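Local coordinates for variant surface glycoprotein MITat 1.13 (Trypanosoma brucei, PDB 6Z8H) that probably forms, with many copies of itself, the parasite's surface coat, whose antigenically distinct versions help the trypanosome evade the host immune response, at residues K43-Y48 with A111-I116; E185-K190 with V263-L268; N288-R291 with K295-L298; V300-A303 with T309-K312. All coordinates share one frame; numbering follows the deposited sequence.

Contact 1: residues K43-Y48 with A111-I116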
loop_
_atom_site.group_PDB
_atom_site.type_symbol
_atom_site.label_atom_id
_atom_site.label_comp_id
_atom_site.label_asym_id
_atom_site.label_seq_id
_atom_site.Cartn_x
_atom_site.Cartn_y
_atom_site.Cartn_z
ATOM N N LYS A 43 -3.771 -3.576 13.342
ATOM C CA LYS A 43 -3.230 -4.889 13.696
ATOM C C LYS A 43 -3.814 -5.987 12.818
ATOM O O LYS A 43 -3.104 -6.924 12.429
ATOM C CB LYS A 43 -3.514 -5.185 15.173
ATOM C CG LYS A 43 -2.443 -4.653 16.117
ATOM C CD LYS A 43 -2.757 -4.926 17.584
ATOM C CE LYS A 43 -2.079 -3.882 18.457
ATOM N NZ LYS A 43 -1.837 -4.331 19.867
ATOM N N ARG A 44 -5.105 -5.905 12.500
ATOM C CA ARG A 44 -5.705 -6.862 11.582
ATOM C C ARG A 44 -5.126 -6.717 10.179
ATOM O O ARG A 44 -4.846 -7.720 9.497
ATOM C CB ARG A 44 -7.209 -6.677 11.554
ATOM C CG ARG A 44 -7.909 -7.016 12.861
ATOM C CD ARG A 44 -9.383 -6.759 12.716
ATOM N NE ARG A 44 -9.996 -7.648 11.733
ATOM C CZ ARG A 44 -11.112 -7.364 11.066
ATOM N NH1 ARG A 44 -11.739 -6.203 11.263
ATOM N NH2 ARG A 44 -11.626 -8.226 10.208
ATOM N N LEU A 45 -4.926 -5.487 9.725
ATOM C CA LEU A 45 -4.281 -5.283 8.434
ATOM C C LEU A 45 -2.902 -5.927 8.412
ATOM O O LEU A 45 -2.508 -6.557 7.412
ATOM C CB LEU A 45 -4.133 -3.796 8.163
ATOM C CG LEU A 45 -3.443 -3.438 6.837
ATOM C CD1 LEU A 45 -4.216 -4.025 5.658
ATOM C CD2 LEU A 45 -3.293 -1.956 6.686
ATOM N N ASP A 46 -2.130 -5.730 9.476
ATOM C CA ASP A 46 -0.782 -6.271 9.560
ATOM C C ASP A 46 -0.755 -7.791 9.420
ATOM O O ASP A 46 0.226 -8.341 8.888
ATOM C CB ASP A 46 -0.118 -5.856 10.874
ATOM C CG ASP A 46 1.380 -6.135 10.877
ATOM O OD1 ASP A 46 2.130 -5.391 10.206
ATOM O OD2 ASP A 46 1.809 -7.130 11.513
ATOM N N LEU A 47 -1.828 -8.492 9.810
ATOM C CA LEU A 47 -1.855 -9.942 9.598
ATOM C C LEU A 47 -1.696 -10.277 8.115
ATOM O O LEU A 47 -1.005 -11.244 7.735
ATOM C CB LEU A 47 -3.177 -10.536 10.069
ATOM C CG LEU A 47 -3.570 -10.299 11.523
ATOM C CD1 LEU A 47 -4.944 -10.891 11.759
ATOM C CD2 LEU A 47 -2.543 -10.880 12.452
ATOM N N TYR A 48 -2.381 -9.518 7.261
ATOM C CA TYR A 48 -2.365 -9.773 5.829
ATOM C C TYR A 48 -1.124 -9.196 5.178
ATOM O O TYR A 48 -0.534 -9.840 4.305
ATOM C CB TYR A 48 -3.628 -9.208 5.172
ATOM C CG TYR A 48 -4.919 -9.732 5.758
ATOM C CD1 TYR A 48 -5.499 -9.109 6.855
ATOM C CD2 TYR A 48 -5.579 -10.819 5.208
ATOM C CE1 TYR A 48 -6.670 -9.562 7.386
ATOM C CE2 TYR A 48 -6.754 -11.297 5.756
ATOM C CZ TYR A 48 -7.302 -10.654 6.851
ATOM O OH TYR A 48 -8.493 -11.086 7.420
ATOM N N ALA A 111 -6.142 -2.976 -2.060
ATOM C CA ALA A 111 -7.457 -2.405 -1.769
ATOM C C ALA A 111 -7.707 -2.327 -0.270
ATOM O O ALA A 111 -8.310 -1.356 0.213
ATOM C CB ALA A 111 -8.529 -3.237 -2.475
ATOM N N ALA A 112 -7.230 -3.325 0.483
ATOM C CA ALA A 112 -7.418 -3.327 1.932
ATOM C C ALA A 112 -6.551 -2.266 2.602
ATOM O O ALA A 112 -7.010 -1.563 3.515
ATOM C CB ALA A 112 -7.107 -4.711 2.485
ATOM N N ILE A 113 -5.309 -2.111 2.164
ATOM C CA ILE A 113 -4.448 -1.075 2.724
ATOM C C ILE A 113 -5.096 0.294 2.555
ATOM O O ILE A 113 -5.177 1.100 3.499
ATOM C CB ILE A 113 -3.062 -1.084 2.062
ATOM C CG1 ILE A 113 -2.289 -2.345 2.464
ATOM C CG2 ILE A 113 -2.321 0.218 2.404
ATOM C CD1 ILE A 113 -1.052 -2.583 1.600
ATOM N N SER A 114 -5.594 0.581 1.354
ATOM C CA SER A 114 -6.127 1.919 1.124
ATOM C C SER A 114 -7.386 2.156 1.942
ATOM O O SER A 114 -7.576 3.246 2.489
ATOM C CB SER A 114 -6.408 2.139 -0.350
ATOM O OG SER A 114 -7.528 1.418 -0.787
ATOM N N LYS A 115 -8.255 1.152 2.052
ATOM C CA LYS A 115 -9.518 1.329 2.766
ATOM C C LYS A 115 -9.315 1.377 4.276
ATOM O O LYS A 115 -9.938 2.196 4.962
ATOM C CB LYS A 115 -10.478 0.228 2.315
ATOM C CG LYS A 115 -11.026 0.472 0.919
ATOM C CD LYS A 115 -11.717 -0.743 0.345
ATOM C CE LYS A 115 -12.385 -0.439 -0.987
ATOM N NZ LYS A 115 -13.414 -1.462 -1.306
ATOM N N ILE A 116 -8.405 0.574 4.814
ATOM C CA ILE A 116 -8.119 0.605 6.246
ATOM C C ILE A 116 -7.430 1.903 6.635
ATOM O O ILE A 116 -7.745 2.476 7.681
ATOM C CB ILE A 116 -7.299 -0.629 6.668
ATOM C CG1 ILE A 116 -8.189 -1.862 6.813
ATOM C CG2 ILE A 116 -6.517 -0.330 7.939
ATOM C CD1 ILE A 116 -7.452 -3.122 7.106
#
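Leu45 is the residue through which 43-48 meets the other helix, set against Ala112, Ile113 and Ile116. Just before it, Arg44 leaves from the flank of its helix; its NE forms a salt bridge with Glu182, so its charge is compensated outside the apolar interface. Leu45 itself has CG anti to the backbone N (chi1 179°), which carries both methyls forward onto the facing helix. Its CB rests on Ile116 CD1 at 3.5 Å, and its CD2 reaches Ile116 CG2 at 3.8 Å, the two chains running alongside each other with opposite headings. The leucine and Ile113 side chains cross at about a right angle, Leu45 CD1 lying 4.1 Å from Ile113 CG1; the same methyl is 4.3 Å from Ala112 CB. Alanine suits that place because its single methyl leaves room for the leucine, while the branched isoleucines offer several methyl and methylene groups to pack against. The two helices, 34-75 and 78-129, run antiparallel here at 167°, their local axes 10.6 Å apart; they are the long helical hairpin of the A-type VSG N-terminal domain. Ile113 also packs on Ile113 of the second subunit, placing this layer beside the dimer interface. One turn further along 43-48, the buried Tyr48 leans on Leu268 of helix 260-273, and its hydroxyl is hydrogen-bonded to both Glu182 and Arg272.

Contact 2: residues E185-K190 with V263-L268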
loop_
_atom_site.group_PDB
_atom_site.type_symbol
_atom_site.label_atom_id
_atom_site.label_comp_id
_atom_site.label_asym_id
_atom_site.label_seq_id
_atom_site.Cartn_x
_atom_site.Cartn_y
_atom_site.Cartn_z
ATOM N N GLU A 185 -14.559 -11.957 13.574
ATOM C CA GLU A 185 -14.234 -10.648 14.109
ATOM C C GLU A 185 -15.346 -9.663 13.754
ATOM O O GLU A 185 -15.817 -9.640 12.612
ATOM C CB GLU A 185 -12.893 -10.193 13.519
ATOM C CG GLU A 185 -12.397 -8.860 14.080
ATOM C CD GLU A 185 -12.061 -8.931 15.565
ATOM O OE1 GLU A 185 -11.693 -10.025 16.034
ATOM O OE2 GLU A 185 -12.148 -7.885 16.244
ATOM N N PRO A 186 -15.831 -8.878 14.705
ATOM C CA PRO A 186 -16.891 -7.916 14.394
ATOM C C PRO A 186 -16.353 -6.718 13.629
ATOM O O PRO A 186 -15.158 -6.408 13.645
ATOM C CB PRO A 186 -17.413 -7.494 15.773
ATOM C CG PRO A 186 -16.223 -7.725 16.692
ATOM C CD PRO A 186 -15.515 -8.931 16.142
ATOM N N GLU A 187 -17.287 -6.006 13.001
ATOM C CA GLU A 187 -16.953 -4.783 12.302
ATOM C C GLU A 187 -16.361 -3.764 13.276
ATOM O O GLU A 187 -16.753 -3.704 14.453
ATOM C CB GLU A 187 -18.209 -4.165 11.686
ATOM C CG GLU A 187 -18.499 -4.634 10.281
ATOM C CD GLU A 187 -19.976 -4.657 9.960
ATOM O OE1 GLU A 187 -20.545 -5.766 9.873
ATOM O OE2 GLU A 187 -20.562 -3.565 9.799
ATOM N N PRO A 188 -15.435 -2.928 12.805
ATOM C CA PRO A 188 -14.963 -1.808 13.628
ATOM C C PRO A 188 -16.122 -0.881 13.969
ATOM O O PRO A 188 -17.030 -0.676 13.157
ATOM C CB PRO A 188 -13.934 -1.110 12.726
ATOM C CG PRO A 188 -13.526 -2.159 11.725
ATOM C CD PRO A 188 -14.788 -2.942 11.484
ATOM N N ALA A 189 -16.092 -0.345 15.193
ATOM C CA ALA A 189 -17.192 0.454 15.722
ATOM C C ALA A 189 -17.200 1.849 15.112
ATOM O O ALA A 189 -16.155 2.429 14.816
ATOM C CB ALA A 189 -17.107 0.554 17.251
ATOM N N LYS A 190 -18.404 2.412 14.979
ATOM C CA LYS A 190 -18.551 3.747 14.416
ATOM C C LYS A 190 -18.280 4.825 15.457
ATOM O O LYS A 190 -17.800 5.906 15.109
ATOM C CB LYS A 190 -19.969 3.906 13.869
ATOM C CG LYS A 190 -20.106 3.788 12.362
ATOM C CD LYS A 190 -21.565 3.979 11.960
ATOM C CE LYS A 190 -21.685 4.558 10.568
ATOM N NZ LYS A 190 -23.030 4.323 9.965
ATOM N N VAL A 263 -16.496 -0.905 4.888
ATOM C CA VAL A 263 -15.823 -1.207 3.628
ATOM C C VAL A 263 -14.412 -1.722 3.872
ATOM O O VAL A 263 -13.934 -2.601 3.146
ATOM C CB VAL A 263 -15.848 0.055 2.750
ATOM C CG1 VAL A 263 -14.888 -0.013 1.638
ATOM C CG2 VAL A 263 -17.266 0.310 2.225
ATOM N N ALA A 264 -13.722 -1.190 4.883
ATOM C CA ALA A 264 -12.412 -1.710 5.260
ATOM C C ALA A 264 -12.510 -3.157 5.733
ATOM O O ALA A 264 -11.736 -4.023 5.293
ATOM C CB ALA A 264 -11.801 -0.807 6.330
ATOM N N HIS A 265 -13.471 -3.438 6.618
ATOM C CA HIS A 265 -13.722 -4.802 7.072
ATOM C C HIS A 265 -13.979 -5.723 5.888
ATOM O O HIS A 265 -13.458 -6.840 5.832
ATOM C CB HIS A 265 -14.940 -4.779 7.991
ATOM C CG HIS A 265 -15.118 -5.984 8.869
ATOM N ND1 HIS A 265 -14.223 -6.330 9.854
ATOM C CD2 HIS A 265 -16.162 -6.835 9.002
ATOM C CE1 HIS A 265 -14.688 -7.364 10.533
ATOM N NE2 HIS A 265 -15.878 -7.673 10.053
ATOM N N GLU A 266 -14.815 -5.322 4.954
ATOM C CA GLU A 266 -15.170 -6.134 3.774
ATOM C C GLU A 266 -13.920 -6.362 2.910
ATOM O O GLU A 266 -13.873 -7.420 2.272
ATOM C CB GLU A 266 -16.279 -5.491 2.960
ATOM C CG GLU A 266 -16.706 -6.312 1.757
ATOM C CD GLU A 266 -16.932 -7.796 2.023
ATOM O OE1 GLU A 266 -16.190 -8.646 1.416
ATOM O OE2 GLU A 266 -17.837 -8.111 2.856
ATOM N N ALA A 267 -12.961 -5.439 2.884
ATOM C CA ALA A 267 -11.773 -5.620 2.053
ATOM C C ALA A 267 -10.858 -6.681 2.640
ATOM O O ALA A 267 -10.235 -7.451 1.894
ATOM C CB ALA A 267 -11.015 -4.304 1.922
ATOM N N LEU A 268 -10.800 -6.781 3.965
ATOM C CA LEU A 268 -10.090 -7.894 4.584
ATOM C C LEU A 268 -10.771 -9.224 4.268
ATOM O O LEU A 268 -10.102 -10.202 3.907
ATOM C CB LEU A 268 -10.005 -7.673 6.094
ATOM C CG LEU A 268 -9.239 -6.413 6.519
ATOM C CD1 LEU A 268 -9.197 -6.316 8.028
ATOM C CD2 LEU A 268 -7.819 -6.431 5.917
#
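His265 carries the helix side of this contact, and the residues from Glu185 to Pro188 wrap around its ring. A CH-pi contact covers one face: Glu187 CA sits over it, 3.8 Å from the centroid of the His265 ring and only 7° off the normal. The CG methylene of Glu187 extends the cover, 3.5 Å from His265 CD2, while the glutamate chain as a whole crosses the ring at about a right angle. A bent glutamate fits here because its aliphatic part can lie on an aromatic ring while its charged end can face solvent, the residue being exposed.

Apolar packing continues at Pro188, whose CD approaches His265 ND1 obliquely at 3.8 Å; the proline also packs on Leu41 and Tyr123 of the long helices.

Polar contacts gather at the imidazole rim. Glu185 O lies in the ring plane, 3.2 Å from His265 NE2, and Pro186 O comes within 3.3 Å of His265 CE1 from an oblique direction. At the other nitrogen, ND1, Arg44 NH1 of helix 34-75 provides a hydrogen bond. With CG anti to the backbone N (chi1 -163°), the imidazole rises from helix 260-273 so that ND1 can meet Arg44 while one face turns to Glu187. Glu185 directs its own carboxylate to a salt bridge with Arg40.

The alternation of glutamate and proline keeps 185-189 extended, with backbone angles of a left-handed polyproline II segment; this segment lies across helix 260-273 and packs its backbone and Pro188 on the histidine that the helix presents.

Contact 3: residues N288-R291 with K295-L298; sequences NAVR and KFKL
Val290 and Phe296 form the tight, buried half of this contact, crossing at about a right angle. Val290 CG1 approaches the ring obliquely and comes to 3.6 Å from Phe296 CD1, while the carbonyl Val290 O lies 3.5 Å from Phe296 CB. The ring reaches back across the turn because its CG is anti to the backbone N (chi1 166°). A beta-branched valine and a flat phenylalanine suit this buried side, which helix 78-129 completes: Val290 packs on Leu87 and Ile94, and Phe296 on Pro86. The motif is a close succession of two helices, 287-291 and 294-304, joined by a very short link that bends the chain; Asn293 OD1 bonds the backbone N of Lys295 at the start of the second helix. The Arg291-Lys297 side is partly exposed, and there backbone and aliphatic chain do the touching. Arg291 CA lies 3.8 Å from Phe296 CD2, while CB points away from the other helix and the guanidinium has a long, weak ion pair with Glu332. Lys297 lays its extended chain past the carbonyl of Arg291, bringing CE to 3.5 Å from Arg291 O. Its flexible methylenes can follow this more open surface, and its ammonium has a long, weak pairing with Glu313.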
loop_
_atom_site.group_PDB
_atom_site.type_symbol
_atom_site.label_atom_id
_atom_site.label_comp_id
_atom_site.label_asym_id
_atom_site.label_seq_id
_atom_site.Cartn_x
_atom_site.Cartn_y
_atom_site.Cartn_z
ATOM N N ASN A 288 10.274 -30.948 1.176
ATOM C CA ASN A 288 8.888 -31.400 1.140
ATOM C C ASN A 288 8.089 -30.734 0.027
ATOM O O ASN A 288 7.092 -31.299 -0.435
ATOM C CB ASN A 288 8.209 -31.137 2.484
ATOM C CG ASN A 288 8.737 -32.035 3.595
ATOM O OD1 ASN A 288 9.149 -33.184 3.365
ATOM N ND2 ASN A 288 8.728 -31.512 4.811
ATOM N N ALA A 289 8.508 -29.553 -0.426
ATOM C CA ALA A 289 7.814 -28.923 -1.537
ATOM C C ALA A 289 8.186 -29.569 -2.863
ATOM O O ALA A 289 7.376 -29.577 -3.796
ATOM C CB ALA A 289 8.176 -27.441 -1.605
ATOM N N VAL A 290 9.401 -30.100 -2.973
ATOM C CA VAL A 290 9.870 -30.747 -4.196
ATOM C C VAL A 290 9.481 -32.217 -4.244
ATOM O O VAL A 290 9.049 -32.713 -5.290
ATOM C CB VAL A 290 11.398 -30.574 -4.286
ATOM C CG1 VAL A 290 11.940 -31.412 -5.367
ATOM C CG2 VAL A 290 11.752 -29.116 -4.486
ATOM N N ARG A 291 9.643 -32.925 -3.130
ATOM C CA ARG A 291 9.533 -34.405 -3.020
ATOM C C ARG A 291 8.145 -34.881 -3.443
ATOM O O ARG A 291 8.024 -36.071 -3.799
ATOM C CB ARG A 291 9.867 -34.861 -1.595
ATOM C CG ARG A 291 8.733 -35.567 -0.863
ATOM C CD ARG A 291 9.003 -35.687 0.625
ATOM N NE ARG A 291 10.071 -36.628 0.927
ATOM C CZ ARG A 291 9.951 -37.950 0.858
ATOM N NH1 ARG A 291 8.803 -38.492 0.491
ATOM N NH2 ARG A 291 10.980 -38.723 1.155
ATOM N N LYS A 295 6.914 -34.636 -11.288
ATOM C CA LYS A 295 8.050 -34.397 -12.173
ATOM C C LYS A 295 9.363 -34.719 -11.475
ATOM O O LYS A 295 10.303 -35.196 -12.116
ATOM C CB LYS A 295 8.030 -32.942 -12.658
ATOM C CG LYS A 295 6.819 -32.610 -13.497
ATOM C CD LYS A 295 6.712 -31.106 -13.750
ATOM C CE LYS A 295 5.445 -30.740 -14.542
ATOM N NZ LYS A 295 5.125 -29.266 -14.473
ATOM N N PHE A 296 9.425 -34.533 -10.153
ATOM C CA PHE A 296 10.628 -34.894 -9.405
ATOM C C PHE A 296 10.794 -36.406 -9.370
ATOM O O PHE A 296 11.867 -36.940 -9.687
ATOM C CB PHE A 296 10.513 -34.334 -7.978
ATOM C CG PHE A 296 11.504 -34.905 -7.021
ATOM C CD1 PHE A 296 12.806 -34.447 -7.008
ATOM C CD2 PHE A 296 11.122 -35.885 -6.110
ATOM C CE1 PHE A 296 13.730 -34.965 -6.119
ATOM C CE2 PHE A 296 12.043 -36.423 -5.229
ATOM C CZ PHE A 296 13.334 -35.969 -5.220
ATOM N N LYS A 297 9.740 -37.119 -9.001
ATOM C CA LYS A 297 9.856 -38.571 -8.958
ATOM C C LYS A 297 10.184 -39.129 -10.333
ATOM O O LYS A 297 10.980 -40.066 -10.457
ATOM C CB LYS A 297 8.561 -39.169 -8.436
ATOM C CG LYS A 297 8.157 -38.652 -7.062
ATOM C CD LYS A 297 6.800 -39.177 -6.662
ATOM C CE LYS A 297 6.085 -38.263 -5.701
ATOM N NZ LYS A 297 4.628 -38.575 -5.653
ATOM N N LEU A 298 9.554 -38.599 -11.380
ATOM C CA LEU A 298 9.855 -39.078 -12.728
ATOM C C LEU A 298 11.303 -38.813 -13.138
ATOM O O LEU A 298 11.936 -39.671 -13.754
ATOM C CB LEU A 298 8.884 -38.493 -13.745
ATOM C CG LEU A 298 9.127 -38.824 -15.210
ATOM C CD1 LEU A 298 9.049 -40.338 -15.390
ATOM C CD2 LEU A 298 8.107 -38.104 -16.057
#

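Contact 4: residues V300-A303 with T309-K312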
loop_
_atom_site.group_PDB
_atom_site.type_symbol
_atom_site.label_atom_id
_atom_site.label_comp_id
_atom_site.label_asym_id
_atom_site.label_seq_id
_atom_site.Cartn_x
_atom_site.Cartn_y
_atom_site.Cartn_z
ATOM N N VAL A 300 13.823 -38.447 -11.158
ATOM C CA VAL A 300 14.671 -39.398 -10.438
ATOM C C VAL A 300 14.850 -40.681 -11.245
ATOM O O VAL A 300 15.966 -41.204 -11.372
ATOM C CB VAL A 300 14.108 -39.684 -9.035
ATOM C CG1 VAL A 300 14.832 -40.864 -8.440
ATOM C CG2 VAL A 300 14.253 -38.454 -8.149
ATOM N N ILE A 301 13.759 -41.197 -11.815
ATOM C CA ILE A 301 13.837 -42.412 -12.628
ATOM C C ILE A 301 14.683 -42.166 -13.869
ATOM O O ILE A 301 15.543 -42.973 -14.236
ATOM C CB ILE A 301 12.419 -42.865 -13.007
ATOM C CG1 ILE A 301 11.608 -43.189 -11.750
ATOM C CG2 ILE A 301 12.493 -44.095 -13.935
ATOM C CD1 ILE A 301 10.152 -43.515 -12.016
ATOM N N LYS A 302 14.434 -41.053 -14.551
ATOM C CA LYS A 302 15.107 -40.805 -15.817
ATOM C C LYS A 302 16.600 -40.584 -15.618
ATOM O O LYS A 302 17.419 -41.089 -16.398
ATOM C CB LYS A 302 14.483 -39.575 -16.502
ATOM C CG LYS A 302 13.047 -39.783 -17.002
ATOM C CD LYS A 302 12.259 -38.526 -17.204
ATOM C CE LYS A 302 12.407 -37.923 -18.498
ATOM N NZ LYS A 302 12.100 -38.828 -19.651
ATOM N N ALA A 303 16.972 -39.802 -14.602
ATOM C CA ALA A 303 18.333 -39.312 -14.444
ATOM C C ALA A 303 19.152 -40.122 -13.455
ATOM O O ALA A 303 20.376 -40.173 -13.590
ATOM C CB ALA A 303 18.316 -37.841 -13.993
ATOM N N THR A 309 14.010 -42.748 -20.894
ATOM C CA THR A 309 12.783 -42.666 -21.679
ATOM C C THR A 309 11.526 -42.837 -20.833
ATOM O O THR A 309 10.413 -42.717 -21.369
ATOM C CB THR A 309 12.785 -43.708 -22.802
ATOM O OG1 THR A 309 12.773 -45.006 -22.210
ATOM C CG2 THR A 309 13.998 -43.553 -23.722
ATOM N N ALA A 310 11.677 -43.115 -19.532
ATOM C CA ALA A 310 10.522 -43.231 -18.650
ATOM C C ALA A 310 9.662 -41.966 -18.706
ATOM O O ALA A 310 10.166 -40.831 -18.758
ATOM C CB ALA A 310 10.980 -43.466 -17.209
ATOM N N GLU A 311 8.340 -42.160 -18.684
ATOM C CA GLU A 311 7.415 -41.041 -18.571
ATOM C C GLU A 311 6.345 -41.223 -17.503
ATOM O O GLU A 311 5.472 -40.360 -17.372
ATOM C CB GLU A 311 6.735 -40.762 -19.911
ATOM C CG GLU A 311 7.713 -40.332 -20.983
ATOM C CD GLU A 311 8.286 -38.929 -20.740
ATOM O OE1 GLU A 311 7.584 -38.054 -20.171
ATOM O OE2 GLU A 311 9.457 -38.676 -21.075
ATOM N N LYS A 312 6.382 -42.314 -16.740
ATOM C CA LYS A 312 5.421 -42.566 -15.676
ATOM C C LYS A 312 6.145 -42.968 -14.398
ATOM O O LYS A 312 7.187 -43.619 -14.425
ATOM C CB LYS A 312 4.445 -43.696 -16.061
ATOM C CG LYS A 312 3.617 -43.408 -17.307
ATOM C CD LYS A 312 2.695 -44.554 -17.632
ATOM C CE LYS A 312 1.821 -44.238 -18.833
ATOM N NZ LYS A 312 1.147 -45.476 -19.337
#
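Lys302 NZ is held by three acceptors of the loop that returns past its helix, two of them in 309-312. It donates to Ala310 O at 2.9 Å, with a C=O...N angle of 155° and the nitrogen slightly tilted from the carbonyl plane. It also makes a salt bridge with Glu311 OE2 at 3.0 Å, meeting that oxygen from above the carboxylate plane, 46° out of it. Pro308 O is the third acceptor, so one ammonium ties together Pro308, Ala310 and Glu311 of the loop. Lysine suits the task because its chain can curl: bends at chi3 (87°) and chi4 swing NZ round onto the loop, and CG and CD pass beside Ala310 O on the way. Glu311 is in turn shared, since OE2 also pairs with Arg377 of the second subunit; these two positive partners would probably stabilise its negative charge.

Beside the polar cluster lies an apolar contact: Ile301 CG2 rests on Ala310 CB at 3.7 Å, where a small methyl lets the loop backbone come close. Ile301 CD1 meets backbone instead, 3.8 Å from Lys312 O. Asp315 OD2 holds the loop from its far end, accepting from the backbone N of Glu311 and of Lys312.

The loop thus folds back on the last turns of helix 294-304; Ile301 and Val300 pack on helix 318-329, which follows it, and Lys302 and Ala303 touch Leu380 of the second subunit.

The four contacts follow one another along the chain and fall into two groups. Contacts 1 and 2, with centres 10 Å apart, share a cluster near the middle of the molecule, where helix 260-273 covers the long hairpin of helices 34-75 and 78-129; Ile116 CD1 packs on Leu268 CD2 at 3.5 Å between them. Contacts 3 and 4 lie 12 Å apart, centre to centre, and both use helix 294-304, whose Leu298 rests on the loop 309-312. Centres of contacts 1 and 4 are 47 Å apart, which reflects the elongated shape of the subunit. Contacts 1, 3 and 4 each touch the second subunit, so the dimer interface reaches both groups.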